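Local coordinates for protein hemoglobin subunit beta (Isurus oxyrinchus, PDB 3MKB) that probably carries oxygen in the blood of the shortfin mako shark, as the haem-bearing beta subunit of a four-chain haemoglobin, at residues B[24-29]-B[101-106]; B[58-63]-B[73-78]; B[91-96]-B[129-134]. All coordinates share one frame; numbering follows the deposited sequence.

Contact 1: B[24-29]-B[101-106]; sequences GTKALE and IVELAH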
loop_
_atom_site.group_PDB
_atom_site.type_symbol
_atom_site.label_atom_id
_atom_site.label_comp_id
_atom_site.label_asym_id
_atom_site.label_seq_id
_atom_site.Cartn_x
_atom_site.Cartn_y
_atom_site.Cartn_z
ATOM N N GLY B 24 -4.628 -6.348 23.666
ATOM C CA GLY B 24 -5.253 -6.996 22.522
ATOM C C GLY B 24 -6.742 -6.704 22.421
ATOM O O GLY B 24 -7.268 -6.432 21.327
ATOM N N THR B 25 -7.397 -6.694 23.570
ATOM C CA THR B 25 -8.829 -6.427 23.631
ATOM C C THR B 25 -9.085 -4.998 23.085
ATOM O O THR B 25 -9.862 -4.837 22.153
ATOM C CB THR B 25 -9.390 -6.626 25.069
ATOM O OG1 THR B 25 -9.196 -8.001 25.450
ATOM C CG2 THR B 25 -10.873 -6.327 25.110
ATOM N N LYS B 26 -8.401 -4.006 23.631
ATOM C CA LYS B 26 -8.500 -2.612 23.140
ATOM C C LYS B 26 -8.061 -2.480 21.707
ATOM O O LYS B 26 -8.670 -1.725 20.968
ATOM C CB LYS B 26 -7.670 -1.648 23.981
ATOM C CG LYS B 26 -7.975 -1.701 25.455
ATOM C CD LYS B 26 -7.025 -0.815 26.238
ATOM C CE LYS B 26 -7.129 -1.097 27.736
ATOM N NZ LYS B 26 -6.196 -0.243 28.555
ATOM N N ALA B 27 -6.991 -3.190 21.303
ATOM C CA ALA B 27 -6.544 -3.072 19.876
ATOM C C ALA B 27 -7.617 -3.560 18.875
ATOM O O ALA B 27 -7.857 -2.930 17.846
ATOM C CB ALA B 27 -5.224 -3.792 19.623
ATOM N N LEU B 28 -8.199 -4.721 19.173
ATOM C CA LEU B 28 -9.284 -5.280 18.403
ATOM C C LEU B 28 -10.466 -4.296 18.313
ATOM O O LEU B 28 -11.032 -4.063 17.206
ATOM C CB LEU B 28 -9.712 -6.608 19.070
ATOM C CG LEU B 28 -10.011 -7.905 18.342
ATOM C CD1 LEU B 28 -11.520 -8.267 18.438
ATOM C CD2 LEU B 28 -9.477 -8.053 16.889
ATOM N N GLU B 29 -10.848 -3.753 19.476
ATOM C CA GLU B 29 -11.973 -2.806 19.591
ATOM C C GLU B 29 -11.703 -1.554 18.766
ATOM O O GLU B 29 -12.578 -1.058 18.016
ATOM C CB GLU B 29 -12.272 -2.457 21.078
ATOM C CG GLU B 29 -12.955 -3.635 21.815
ATOM C CD GLU B 29 -13.041 -3.467 23.352
ATOM O OE1 GLU B 29 -12.337 -2.589 23.942
ATOM O OE2 GLU B 29 -13.783 -4.272 23.951
ATOM N N ILE B 101 0.004 -1.450 17.964
ATOM C CA ILE B 101 1.055 -0.422 18.116
ATOM C C ILE B 101 0.465 0.835 18.749
ATOM O O ILE B 101 1.078 1.420 19.627
ATOM C CB ILE B 101 1.718 -0.119 16.757
ATOM C CG1 ILE B 101 2.623 -1.306 16.404
ATOM C CG2 ILE B 101 2.584 1.164 16.840
ATOM C CD1 ILE B 101 3.019 -1.372 15.015
ATOM N N VAL B 102 -0.729 1.257 18.297
ATOM C CA VAL B 102 -1.389 2.422 18.925
ATOM C C VAL B 102 -1.622 2.128 20.423
ATOM O O VAL B 102 -1.445 3.024 21.234
ATOM C CB VAL B 102 -2.662 2.834 18.182
ATOM C CG1 VAL B 102 -3.548 3.867 19.024
ATOM C CG2 VAL B 102 -2.276 3.472 16.841
ATOM N N GLU B 103 -1.929 0.859 20.783
ATOM C CA GLU B 103 -2.218 0.552 22.185
ATOM C C GLU B 103 -0.918 0.485 23.000
ATOM O O GLU B 103 -0.882 0.897 24.132
ATOM C CB GLU B 103 -3.046 -0.711 22.361
ATOM C CG GLU B 103 -4.546 -0.568 21.980
ATOM C CD GLU B 103 -5.253 0.560 22.709
ATOM O OE1 GLU B 103 -6.264 1.059 22.126
ATOM O OE2 GLU B 103 -4.859 0.909 23.863
ATOM N N LEU B 104 0.131 -0.038 22.396
ATOM C CA LEU B 104 1.489 0.065 23.028
ATOM C C LEU B 104 1.988 1.521 23.254
ATOM O O LEU B 104 2.643 1.783 24.232
ATOM C CB LEU B 104 2.482 -0.731 22.182
ATOM C CG LEU B 104 2.270 -2.266 22.202
ATOM C CD1 LEU B 104 3.009 -2.925 20.983
ATOM C CD2 LEU B 104 2.703 -2.911 23.601
ATOM N N ALA B 105 1.707 2.423 22.316
ATOM C CA ALA B 105 1.947 3.869 22.468
ATOM C C ALA B 105 1.206 4.460 23.692
ATOM O O ALA B 105 1.759 5.212 24.499
ATOM C CB ALA B 105 1.554 4.610 21.140
ATOM N N HIS B 106 -0.055 4.095 23.832
ATOM C CA HIS B 106 -0.920 4.543 24.916
ATOM C C HIS B 106 -0.389 4.018 26.269
ATOM O O HIS B 106 -0.518 4.674 27.290
ATOM C CB HIS B 106 -2.402 4.113 24.624
ATOM C CG HIS B 106 -3.342 5.290 24.450
ATOM N ND1 HIS B 106 -4.695 5.227 24.706
ATOM C CD2 HIS B 106 -3.075 6.591 24.199
ATOM C CE1 HIS B 106 -5.228 6.416 24.521
ATOM N NE2 HIS B 106 -4.260 7.264 24.208
HETATM O O HOH W 1 -9.283 0.884 22.218
#
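The carboxylate of E103 is the flat group here, and the shaft of K26 lies across one of its faces. K26 CB sits over E103 CD at 3.5 Å, almost straight above the plane, and further along the extended lysine K26 CD passes E103 OE2 at 3.6 Å, above the same face. At the oxygens a water, tilted out of the carboxylate plane, donates to E103 OE1 and to K26 O, 3.0 Å each, tying the acid to the backbone of 24-29. E103 OE1 also forms a salt bridge with R30. E103 CG rests 3.6 Å from A27 N, and the bend beyond it (chi2 -55°) turns the carboxylate to K26. This is the crossing of globin helices B and G; within these segments A27 CA and E103 CA are the nearest pair, 6.1 Å apart, and the small side chain of A27 is consistent with so close an approach. With an alanine here instead of E103, R30 would probably lose its charged mate and the shaft of K26 its flat support. K26 NZ stays 5.0 Å from E103 OE2, so the lysine contributes mainly hydrocarbon, while R30 and water are likely to hold the buried acid ionised.

Contact 2: B[58-63]-B[73-78]; sequences VGALQD and AEFVNI. With HEM (protoporphyrin IX containing Fe), chain F.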
loop_
_atom_site.group_PDB
_atom_site.type_symbol
_atom_site.label_atom_id
_atom_site.label_comp_id
_atom_site.label_asym_id
_atom_site.label_seq_id
_atom_site.Cartn_x
_atom_site.Cartn_y
_atom_site.Cartn_z
ATOM N N VAL B 58 -3.264 -13.044 21.344
ATOM C CA VAL B 58 -2.185 -12.854 22.291
ATOM C C VAL B 58 -1.404 -14.120 22.567
ATOM O O VAL B 58 -0.160 -14.090 22.682
ATOM C CB VAL B 58 -2.728 -12.252 23.609
ATOM C CG1 VAL B 58 -1.789 -12.510 24.741
ATOM C CG2 VAL B 58 -2.968 -10.761 23.428
ATOM N N GLY B 59 -2.111 -15.251 22.677
ATOM C CA GLY B 59 -1.414 -16.546 22.750
ATOM C C GLY B 59 -0.498 -16.744 21.567
ATOM O O GLY B 59 0.644 -17.132 21.705
ATOM N N ALA B 60 -1.012 -16.501 20.365
ATOM C CA ALA B 60 -0.146 -16.621 19.165
ATOM C C ALA B 60 1.059 -15.649 19.155
ATOM O O ALA B 60 2.158 -16.032 18.804
ATOM C CB ALA B 60 -0.969 -16.545 17.868
ATOM N N LEU B 61 0.841 -14.409 19.593
ATOM C CA LEU B 61 1.923 -13.423 19.682
ATOM C C LEU B 61 2.988 -13.922 20.660
ATOM O O LEU B 61 4.189 -13.939 20.352
ATOM C CB LEU B 61 1.352 -12.064 20.087
ATOM C CG LEU B 61 0.449 -11.461 19.025
ATOM C CD1 LEU B 61 -0.024 -10.122 19.484
ATOM C CD2 LEU B 61 1.159 -11.382 17.649
ATOM N N GLN B 62 2.526 -14.415 21.815
ATOM C CA GLN B 62 3.436 -14.983 22.790
ATOM C C GLN B 62 4.223 -16.160 22.183
ATOM O O GLN B 62 5.427 -16.301 22.433
ATOM C CB GLN B 62 2.684 -15.354 24.076
ATOM C CG GLN B 62 2.389 -14.151 25.016
ATOM C CD GLN B 62 2.822 -14.388 26.499
ATOM O OE1 GLN B 62 2.556 -13.546 27.394
ATOM N NE2 GLN B 62 3.497 -15.522 26.755
ATOM N N ASP B 63 3.553 -16.958 21.338
ATOM C CA ASP B 63 4.227 -18.060 20.603
ATOM C C ASP B 63 5.340 -17.556 19.686
ATOM O O ASP B 63 6.433 -18.158 19.622
ATOM C CB ASP B 63 3.173 -18.915 19.849
ATOM C CG ASP B 63 3.766 -20.163 19.158
ATOM O OD1 ASP B 63 3.391 -20.361 17.972
ATOM O OD2 ASP B 63 4.555 -20.959 19.772
ATOM N N ALA B 73 7.808 -20.877 10.849
ATOM C CA ALA B 73 7.612 -22.290 11.195
ATOM C C ALA B 73 6.526 -22.592 12.278
ATOM O O ALA B 73 5.925 -23.665 12.243
ATOM C CB ALA B 73 8.968 -22.911 11.578
ATOM N N GLU B 74 6.257 -21.670 13.210
ATOM C CA GLU B 74 5.262 -21.945 14.259
ATOM C C GLU B 74 3.869 -21.508 13.826
ATOM O O GLU B 74 2.855 -21.823 14.479
ATOM C CB GLU B 74 5.628 -21.303 15.614
ATOM C CG GLU B 74 7.147 -21.258 15.967
ATOM C CD GLU B 74 7.732 -22.535 16.596
ATOM O OE1 GLU B 74 7.007 -23.311 17.284
ATOM O OE2 GLU B 74 8.950 -22.744 16.430
ATOM N N PHE B 75 3.803 -20.789 12.716
ATOM C CA PHE B 75 2.535 -20.220 12.330
ATOM C C PHE B 75 1.846 -20.974 11.174
ATOM O O PHE B 75 0.777 -20.563 10.705
ATOM C CB PHE B 75 2.725 -18.702 12.043
ATOM C CG PHE B 75 2.443 -17.809 13.226
ATOM C CD1 PHE B 75 1.408 -16.869 13.167
ATOM C CD2 PHE B 75 3.200 -17.895 14.405
ATOM C CE1 PHE B 75 1.103 -16.030 14.247
ATOM C CE2 PHE B 75 2.906 -17.057 15.495
ATOM C CZ PHE B 75 1.857 -16.113 15.412
ATOM N N VAL B 76 2.445 -22.088 10.729
ATOM C CA VAL B 76 1.899 -22.852 9.580
ATOM C C VAL B 76 0.417 -23.167 9.722
ATOM O O VAL B 76 -0.398 -22.799 8.848
ATOM C CB VAL B 76 2.746 -24.124 9.198
ATOM C CG1 VAL B 76 2.406 -24.585 7.776
ATOM C CG2 VAL B 76 4.192 -23.824 9.243
ATOM N N ASN B 77 0.053 -23.803 10.827
ATOM C CA ASN B 77 -1.325 -24.193 11.047
ATOM C C ASN B 77 -2.218 -22.981 11.301
ATOM O O ASN B 77 -3.390 -22.971 10.886
ATOM C CB ASN B 77 -1.414 -25.200 12.203
ATOM C CG ASN B 77 -0.319 -26.257 12.140
ATOM O OD1 ASN B 77 0.535 -26.366 13.059
ATOM N ND2 ASN B 77 -0.292 -27.023 11.024
ATOM N N ILE B 78 -1.670 -21.959 11.978
ATOM C CA ILE B 78 -2.434 -20.725 12.230
ATOM C C ILE B 78 -2.761 -20.088 10.885
ATOM O O ILE B 78 -3.881 -19.686 10.613
ATOM C CB ILE B 78 -1.673 -19.730 13.171
ATOM C CG1 ILE B 78 -1.697 -20.223 14.622
ATOM C CG2 ILE B 78 -2.327 -18.307 13.136
ATOM C CD1 ILE B 78 -0.429 -19.930 15.413
HETATM C CHA HEM F . -8.563 -17.209 14.963
HETATM C CHB HEM F . -4.111 -15.503 15.700
HETATM C CHC HEM F . -5.251 -11.771 12.932
HETATM C CHD HEM F . -9.849 -13.325 12.392
HETATM C C1A HEM F . -7.252 -17.080 15.300
HETATM C C2A HEM F . -6.501 -18.097 15.958
HETATM C C3A HEM F . -5.290 -17.620 16.177
HETATM C C4A HEM F . -5.236 -16.301 15.657
HETATM C CMA HEM F . -4.136 -18.378 16.869
HETATM C CAA HEM F . -7.018 -19.491 16.383
HETATM C CBA HEM F . -6.954 -20.465 15.214
HETATM C CGA HEM F . -7.337 -21.844 15.727
HETATM O O1A HEM F . -6.486 -22.528 16.350
HETATM O O2A HEM F . -8.492 -22.256 15.519
HETATM C C1B HEM F . -3.991 -14.331 15.038
HETATM C C2B HEM F . -2.811 -13.472 14.987
HETATM C C3B HEM F . -3.161 -12.429 14.212
HETATM C C4B HEM F . -4.547 -12.603 13.756
HETATM C CMB HEM F . -1.423 -13.674 15.679
HETATM C CAB HEM F . -2.262 -11.242 13.836
HETATM C CBB HEM F . -2.167 -10.986 12.523
HETATM C C1C HEM F . -6.600 -11.853 12.575
HETATM C C2C HEM F . -7.371 -10.848 11.877
HETATM C C3C HEM F . -8.622 -11.270 11.763
HETATM C C4C HEM F . -8.706 -12.571 12.346
HETATM C CMC HEM F . -6.900 -9.483 11.375
HETATM C CAC HEM F . -9.794 -10.535 11.071
HETATM C CBC HEM F . -9.998 -9.206 11.233
HETATM C C1D HEM F . -9.963 -14.485 13.090
HETATM C C2D HEM F . -11.173 -15.253 13.312
HETATM C C3D HEM F . -10.732 -16.455 14.125
HETATM C C4D HEM F . -9.318 -16.299 14.313
HETATM C CMD HEM F . -12.605 -14.924 12.844
HETATM C CAD HEM F . -11.572 -17.631 14.681
HETATM C CBD HEM F . -12.249 -17.246 15.975
HETATM C CGD HEM F . -13.237 -18.387 16.265
HETATM O O1D HEM F . -13.026 -19.106 17.277
HETATM O O2D HEM F . -14.247 -18.625 15.512
HETATM N NA HEM F . -6.457 -15.962 15.120
HETATM N NB HEM F . -4.994 -13.787 14.282
HETATM N NC HEM F . -7.453 -12.911 12.851
HETATM N ND HEM F . -8.905 -15.146 13.677
HETATM FE FE HEM F . -6.941 -14.461 13.849
HETATM O O HOH W 2 -7.446 -12.982 15.401
#
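A60 meets the ring of F75 with both its methyl and its carbonyl: A60 O lies at the ring edge, near its plane and 3.4 Å from F75 CZ, with its C=O bond directed past the ring, while A60 CB lies 3.8 Å from the same CZ. The haem methyl CMB joins them, also in the ring plane, 3.7 Å from F75 CE1 and 3.6 Å from A60 CB. Over the centre of one ring face stands I78 CD1, which reaches A60 CB as well, at 4.2 Å. In the globin fold helices E and F flank the haem; here the later part of E meets the start of the F region beside the haem methyl CMB. Outside this shell, D63 has CG anti to the backbone N (chi1 -175°), which carries OD1 over to the E74 methylene, 3.4 Å from E74 CB. The two carboxylates are turned 80° apart, with D63 OD2 and E74 OE1 separated by 4.2 Å; such proximity would probably raise the proton affinity of one of them. Further out, A130 and I131 of helix 114-132 pack against F75, and L61, whose CD2 reaches haem CMB, leans on V127 and F15. I78 O accepts a hydrogen bond from H82 ND1, which would fix the rotation of that imidazole, probably the proximal histidine of helix F.

Contact 3: B[91-96]-B[129-134]; sequences GSFHLL and DAISSQ. With HEM (protoporphyrin IX containing Fe), chain F.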
loop_
_atom_site.group_PDB
_atom_site.type_symbol
_atom_site.label_atom_id
_atom_site.label_comp_id
_atom_site.label_asym_id
_atom_site.label_seq_id
_atom_site.Cartn_x
_atom_site.Cartn_y
_atom_site.Cartn_z
ATOM N N GLY B 91 -4.482 -8.674 3.746
ATOM C CA GLY B 91 -4.224 -7.246 3.642
ATOM C C GLY B 91 -4.770 -6.485 4.806
ATOM O O GLY B 91 -4.436 -5.308 4.984
ATOM N N SER B 92 -5.630 -7.140 5.580
ATOM C CA SER B 92 -6.210 -6.604 6.794
ATOM C C SER B 92 -5.424 -6.990 8.088
ATOM O O SER B 92 -5.622 -6.419 9.159
ATOM C CB SER B 92 -7.685 -7.016 6.894
ATOM O OG SER B 92 -8.444 -6.508 5.767
ATOM N N PHE B 93 -4.523 -7.955 8.001
ATOM C CA PHE B 93 -3.688 -8.267 9.179
ATOM C C PHE B 93 -2.988 -7.052 9.851
ATOM O O PHE B 93 -3.005 -6.928 11.067
ATOM C CB PHE B 93 -2.625 -9.307 8.808
ATOM C CG PHE B 93 -3.173 -10.736 8.612
ATOM C CD1 PHE B 93 -4.172 -11.228 9.444
ATOM C CD2 PHE B 93 -2.672 -11.562 7.604
ATOM C CE1 PHE B 93 -4.682 -12.477 9.298
ATOM C CE2 PHE B 93 -3.145 -12.857 7.458
ATOM C CZ PHE B 93 -4.178 -13.322 8.300
ATOM N N HIS B 94 -2.338 -6.180 9.076
ATOM C CA HIS B 94 -1.654 -5.030 9.658
ATOM C C HIS B 94 -2.605 -4.012 10.302
ATOM O O HIS B 94 -2.173 -3.136 10.991
ATOM C CB HIS B 94 -0.753 -4.330 8.597
ATOM C CG HIS B 94 -1.508 -3.412 7.679
ATOM N ND1 HIS B 94 -1.665 -2.064 7.930
ATOM C CD2 HIS B 94 -2.197 -3.658 6.537
ATOM C CE1 HIS B 94 -2.408 -1.518 6.979
ATOM N NE2 HIS B 94 -2.756 -2.468 6.133
ATOM N N LEU B 95 -3.887 -4.034 9.952
ATOM C CA LEU B 95 -4.851 -3.151 10.617
ATOM C C LEU B 95 -4.963 -3.553 12.091
ATOM O O LEU B 95 -5.096 -2.721 12.957
ATOM C CB LEU B 95 -6.206 -3.243 9.918
ATOM C CG LEU B 95 -6.118 -2.910 8.429
ATOM C CD1 LEU B 95 -7.548 -2.992 7.722
ATOM C CD2 LEU B 95 -5.522 -1.527 8.273
ATOM N N LEU B 96 -4.911 -4.845 12.359
ATOM C CA LEU B 96 -4.835 -5.340 13.714
ATOM C C LEU B 96 -3.536 -4.963 14.388
ATOM O O LEU B 96 -3.547 -4.400 15.430
ATOM C CB LEU B 96 -5.020 -6.848 13.774
ATOM C CG LEU B 96 -5.004 -7.401 15.193
ATOM C CD1 LEU B 96 -6.019 -6.689 16.055
ATOM C CD2 LEU B 96 -5.252 -8.899 15.208
ATOM N N ASP B 129 4.133 -11.552 8.082
ATOM C CA ASP B 129 4.649 -12.443 7.038
ATOM C C ASP B 129 4.344 -13.905 7.392
ATOM O O ASP B 129 3.945 -14.687 6.536
ATOM C CB ASP B 129 6.148 -12.239 6.839
ATOM C CG ASP B 129 6.486 -10.887 6.306
ATOM O OD1 ASP B 129 7.679 -10.586 6.277
ATOM O OD2 ASP B 129 5.582 -10.125 5.915
ATOM N N ALA B 130 4.486 -14.249 8.666
ATOM C CA ALA B 130 4.289 -15.624 9.151
ATOM C C ALA B 130 2.846 -16.126 8.976
ATOM O O ALA B 130 2.614 -17.246 8.486
ATOM C CB ALA B 130 4.690 -15.720 10.585
ATOM N N ILE B 131 1.882 -15.299 9.389
ATOM C CA ILE B 131 0.480 -15.628 9.274
ATOM C C ILE B 131 -0.066 -15.486 7.817
ATOM O O ILE B 131 -1.107 -16.086 7.468
ATOM C CB ILE B 131 -0.375 -14.854 10.312
ATOM C CG1 ILE B 131 -1.713 -15.569 10.555
ATOM C CG2 ILE B 131 -0.422 -13.302 9.963
ATOM C CD1 ILE B 131 -2.584 -14.937 11.653
ATOM N N SER B 132 0.674 -14.781 6.963
ATOM C CA SER B 132 0.341 -14.683 5.527
ATOM C C SER B 132 0.920 -15.772 4.639
ATOM O O SER B 132 0.530 -15.880 3.476
ATOM C CB SER B 132 0.749 -13.323 4.949
ATOM O OG SER B 132 0.185 -12.274 5.700
ATOM N N SER B 133 1.804 -16.601 5.181
ATOM C CA SER B 133 2.643 -17.453 4.334
ATOM C C SER B 133 1.881 -18.576 3.604
ATOM O O SER B 133 2.249 -18.978 2.500
ATOM C CB SER B 133 3.825 -18.025 5.132
ATOM O OG SER B 133 4.756 -18.663 4.241
ATOM N N GLN B 134 0.763 -19.021 4.173
ATOM C CA GLN B 134 -0.013 -20.080 3.535
ATOM C C GLN B 134 -1.172 -19.605 2.686
ATOM O O GLN B 134 -2.051 -20.402 2.348
ATOM C CB GLN B 134 -0.533 -21.021 4.607
ATOM C CG GLN B 134 0.613 -21.621 5.417
ATOM C CD GLN B 134 1.551 -22.471 4.549
ATOM O OE1 GLN B 134 2.779 -22.454 4.746
ATOM N NE2 GLN B 134 0.975 -23.226 3.591
HETATM C CHA HEM F . -8.563 -17.209 14.963
HETATM C CHB HEM F . -4.111 -15.503 15.700
HETATM C CHC HEM F . -5.251 -11.771 12.932
HETATM C CHD HEM F . -9.849 -13.325 12.392
HETATM C C1A HEM F . -7.252 -17.080 15.300
HETATM C C2A HEM F . -6.501 -18.097 15.958
HETATM C C3A HEM F . -5.290 -17.620 16.177
HETATM C C4A HEM F . -5.236 -16.301 15.657
HETATM C CMA HEM F . -4.136 -18.378 16.869
HETATM C CAA HEM F . -7.018 -19.491 16.383
HETATM C CBA HEM F . -6.954 -20.465 15.214
HETATM C CGA HEM F . -7.337 -21.844 15.727
HETATM O O1A HEM F . -6.486 -22.528 16.350
HETATM O O2A HEM F . -8.492 -22.256 15.519
HETATM C C1B HEM F . -3.991 -14.331 15.038
HETATM C C2B HEM F . -2.811 -13.472 14.987
HETATM C C3B HEM F . -3.161 -12.429 14.212
HETATM C C4B HEM F . -4.547 -12.603 13.756
HETATM C CMB HEM F . -1.423 -13.674 15.679
HETATM C CAB HEM F . -2.262 -11.242 13.836
HETATM C CBB HEM F . -2.167 -10.986 12.523
HETATM C C1C HEM F . -6.600 -11.853 12.575
HETATM C C2C HEM F . -7.371 -10.848 11.877
HETATM C C3C HEM F . -8.622 -11.270 11.763
HETATM C C4C HEM F . -8.706 -12.571 12.346
HETATM C CMC HEM F . -6.900 -9.483 11.375
HETATM C CAC HEM F . -9.794 -10.535 11.071
HETATM C CBC HEM F . -9.998 -9.206 11.233
HETATM C C1D HEM F . -9.963 -14.485 13.090
HETATM C C2D HEM F . -11.173 -15.253 13.312
HETATM C C3D HEM F . -10.732 -16.455 14.125
HETATM C C4D HEM F . -9.318 -16.299 14.313
HETATM C CMD HEM F . -12.605 -14.924 12.844
HETATM C CAD HEM F . -11.572 -17.631 14.681
HETATM C CBD HEM F . -12.249 -17.246 15.975
HETATM C CGD HEM F . -13.237 -18.387 16.265
HETATM O O1D HEM F . -13.026 -19.106 17.277
HETATM O O2D HEM F . -14.247 -18.625 15.512
HETATM N NA HEM F . -6.457 -15.962 15.120
HETATM N NB HEM F . -4.994 -13.787 14.282
HETATM N NC HEM F . -7.453 -12.911 12.851
HETATM N ND HEM F . -8.905 -15.146 13.677
HETATM FE FE HEM F . -6.941 -14.461 13.849
HETATM O O HOH W 2 -7.446 -12.982 15.401
#
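The ring of F93 takes a methyl of I131 on one face, a CH-pi contact: I131 CG2 stands 3.8 Å from the ring centroid and 17° off the normal, displaced toward the rim. The torsion of I131 explains how one residue serves two partners. CG1 runs anti to the backbone N (chi1 -158°) and the chain stays extended to CD1, which comes to the porphyrin at 3.6 Å from haem C3B, whereas CG2, wedged between the backbone N and the carbonyl carbon, is left to cover the phenyl group.

Apolar contact with the haem continues round F93. Haem C1C lies in the ring plane at its edge, and the vinyl carbon CBB approaches obliquely, 3.7 Å from F93 CD1. L96, one turn further along the helix, brings CD2 to 3.7 Å from the methine carbon CHC on the side of the porphyrin where the oxygen of a water binds the iron atom FE at 2.2 Å. F93 and I131 lie on the other side, where I131 also packs on H82 and I78. Together they wall part of the globin haem pocket, at the start of helix G and the end of helix H.

The polar contact is slight. S132 OG lies at the ring edge, near its plane and 3.5 Å from F93 CD2, while its hydrogen bond goes to I128 O. Just before F93, S92 OG is hydrogen-bonded to D94 OD2 of the neighbouring alpha subunit, so the pocket wall adjoins a subunit interface.

No direct hydrogen bond joins the two segments. Their fit rests on shape, with methyls and ring edges set against a largely hydrocarbon porphyrin, which is consistent with an environment that keeps solvent from this side of the haem.

How the contacts relate
All three contacts join helices of one globin fold, but their chemistry follows their place. Contacts 1 and 3 are buried and share helix 93-108: contact 1 uses its later turns and relies on a charged group, a salt bridge and a water, whereas contact 3 uses its start and is almost wholly apolar. They meet where L28 CD2 packs on L96 CD1, 3.8 Å apart. Contact 2 is only partly buried, hydrocarbon toward the porphyrin and acidic outward. Contacts 2 and 3 both border the haem and touch through I78 and I131, forming neighbouring parts of its pocket; contact 1 lies across the centre of the chain from them, with A27 about 10 Å from the haem.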